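Local coordinates for Endoglucanase(Endo-1,4-beta-glucanase)protein (Pseudomonas stutzeri, PDB 6R2J), which probably hydrolyses internal beta-1,4-glycosidic bonds of cellulose as a family 5 endoglucanase and binds cellobiose, at residues L80-T83 / L84-A88. Residues are numbered along the deposited sequence; the frame is centred on the assembly and turned at random.
Sequences LKKT and LDLAA
L84, D85, L86 and A87 each donate their backbone N-H to the carbonyl oxygen four residues earlier, on L80, K81, K82 and T83, giving the regular i to i+4 bonding of an alpha-helix, with D85 N to K81 O at 2.7 Å. On the outer side of this turn K81 and D85 meet at an angle. The lysine chain leaves with CG anti to the backbone N (chi1 160°) and then bends at its second and third torsions, which brings CG to 3.5 Å from D85 OD2 and leaves CD beside both carboxylate oxygens. The ammonium itself stops short of a salt bridge, NZ lying 4.2 Å from D85 OD1, and that oxygen is hydrogen-bonded to H133 NE2. Replacing the D85 carboxylate by the methyl group of an alanine would probably leave H133 NE2 without this partner and K81 without its nearby opposite charge. K82, extended beyond CG, runs past L86, with CE 3.7 Å from the leucine CD1, and its NZ continues to a salt bridge with E40. T83 turns OG1 back along the helix to the carbonyl oxygen of L79, satisfying a buried hydroxyl. L80 and L84 rest on L96 of strand 93-98 and on F130 of helix 116-130; T83 and L86 touch F44 of helix 41-49, and A87 lies against both F44 and V94 of the strand. Helix 74-89 is thus an amphipathic outer helix of the (beta/alpha)8 barrel, its apolar side packed on the barrel and its neighbouring helices, while K82 and D85 are held by E40 and H133; the K81–D85 attraction, at more than salt-bridge distance, is probably a weaker addition.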
ATOM      1  N   LEU A  80     -10.451  12.700  -0.431  1.00  8.05           N
ATOM      2  CA  LEU A  80      -9.116  12.296  -0.001  1.00  7.11           C
ATOM      3  C   LEU A  80      -8.589  13.212   1.102  1.00  7.06           C
ATOM      4  O   LEU A  80      -7.934  12.747   2.043  1.00  8.97           O
ATOM      5  CB  LEU A  80      -8.193  12.297  -1.213  1.00  8.56           C
ATOM      6  CG  LEU A  80      -8.364  11.171  -2.228  1.00  8.88           C
ATOM      7  CD1 LEU A  80      -7.579  11.432  -3.521  1.00 10.60           C
ATOM      8  CD2 LEU A  80      -7.920   9.904  -1.592  1.00  8.77           C
ATOM      9  N   LYS A  81      -8.865  14.511   1.015  1.00  8.06           N
ATOM     10  CA  LYS A  81      -8.437  15.432   2.067  1.00 10.85           C
ATOM     11  C   LYS A  81      -9.075  15.077   3.411  1.00  9.79           C
ATOM     12  O   LYS A  81      -8.423  15.132   4.466  1.00 10.79           O
ATOM     13  CB  LYS A  81      -8.817  16.849   1.665  1.00 13.26           C
ATOM     14  CG  LYS A  81      -8.859  17.808   2.838  1.00 17.73           C
ATOM     15  CD  LYS A  81      -7.433  18.102   3.361  1.00 21.09           C
ATOM     16  CE  LYS A  81      -6.958  19.525   2.966  1.00 22.75           C
ATOM     17  NZ  LYS A  81      -5.875  19.996   3.879  1.00 23.32           N
ATOM     18  N   LYS A  82     -10.374  14.766   3.381  1.00  8.63           N
ATOM     19  CA  LYS A  82     -11.083  14.311   4.563  1.00  8.39           C
ATOM     20  C   LYS A  82     -10.387  13.099   5.157  1.00  7.26           C
ATOM     21  O   LYS A  82     -10.177  13.028   6.372  1.00  7.70           O
ATOM     22  CB  LYS A  82     -12.542  13.992   4.184  1.00 11.01           C
ATOM     23  CG  LYS A  82     -13.328  13.255   5.261  1.00 12.36           C
ATOM     24  CD  LYS A  82     -14.810  13.040   4.919  1.00 13.04           C
ATOM     25  CE  LYS A  82     -15.478  12.205   6.022  1.00 13.78           C
ATOM     26  NZ  LYS A  82     -16.891  11.791   5.727  1.00 13.95           N
ATOM     27  N   THR A  83     -10.023  12.131   4.300  1.00  7.58           N
ATOM     28  CA  THR A  83      -9.340  10.917   4.747  1.00  7.62           C
ATOM     29  C   THR A  83      -8.047  11.277   5.469  1.00  8.18           C
ATOM     30  O   THR A  83      -7.769  10.768   6.563  1.00  9.38           O
ATOM     31  CB  THR A  83      -9.081  10.019   3.530  1.00  8.52           C
ATOM     32  OG1 THR A  83     -10.360   9.615   2.989  1.00  9.76           O
ATOM     33  CG2 THR A  83      -8.227   8.811   3.901  1.00  9.11           C
ATOM     34  N   LEU A  84      -7.240  12.151   4.856  1.00  9.07           N
ATOM     35  CA  LEU A  84      -5.998  12.580   5.490  1.00  8.86           C
ATOM     36  C   LEU A  84      -6.281  13.349   6.770  1.00  9.25           C
ATOM     37  O   LEU A  84      -5.540  13.215   7.749  1.00 10.45           O
ATOM     38  CB  LEU A  84      -5.192  13.456   4.537  1.00  9.15           C
ATOM     39  CG  LEU A  84      -4.731  12.924   3.187  1.00  9.52           C
ATOM     40  CD1 LEU A  84      -4.090  14.005   2.312  1.00  8.42           C
ATOM     41  CD2 LEU A  84      -3.762  11.773   3.435  1.00 10.95           C
ATOM     42  N   ASP A  85      -7.345  14.159   6.783  1.00  9.51           N
ATOM     43  CA  ASP A  85      -7.683  14.923   7.986  1.00 11.26           C
ATOM     44  C   ASP A  85      -8.029  14.001   9.141  1.00 10.84           C
ATOM     45  O   ASP A  85      -7.597  14.211  10.281  1.00 10.07           O
ATOM     46  CB  ASP A  85      -8.886  15.820   7.717  1.00 12.99           C
ATOM     47  CG  ASP A  85      -8.548  17.039   6.893  1.00 16.05           C
ATOM     48  OD1 ASP A  85      -7.363  17.474   6.912  1.00 16.46           O
ATOM     49  OD2 ASP A  85      -9.493  17.547   6.227  1.00 18.59           O
ATOM     50  N   LEU A  86      -8.882  13.005   8.877  1.00 13.38           N
ATOM     51  CA  LEU A  86      -9.349  12.116   9.936  1.00 14.00           C
ATOM     52  C   LEU A  86      -8.219  11.226  10.429  1.00 12.97           C
ATOM     53  O   LEU A  86      -8.092  10.986  11.636  1.00 13.46           O
ATOM     54  CB  LEU A  86     -10.548  11.292   9.436  1.00 14.55           C
ATOM     55  CG  LEU A  86     -11.821  12.100   9.123  1.00 13.40           C
ATOM     56  CD1 LEU A  86     -12.816  11.204   8.462  1.00 13.70           C
ATOM     57  CD2 LEU A  86     -12.403  12.722  10.370  1.00 14.38           C
ATOM     58  N   ALA A  87      -7.361  10.762   9.510  1.00 11.71           N
ATOM     59  CA  ALA A  87      -6.168  10.022   9.921  1.00 10.88           C
ATOM     60  C   ALA A  87      -5.325  10.851  10.879  1.00 10.87           C
ATOM     61  O   ALA A  87      -4.977  10.393  11.976  1.00 11.60           O
ATOM     62  CB  ALA A  87      -5.355   9.571   8.694  1.00 10.22           C
ATOM     63  N   ALA A  88      -5.022  12.097  10.500  1.00 11.19           N
ATOM     64  CA  ALA A  88      -4.071  12.904  11.268  1.00 13.04           C
ATOM     65  C   ALA A  88      -4.633  13.296  12.636  1.00 14.44           C
ATOM     66  O   ALA A  88      -3.891  13.373  13.633  1.00 15.70           O
ATOM     67  CB  ALA A  88      -3.705  14.170  10.484  1.00 14.39           C
TER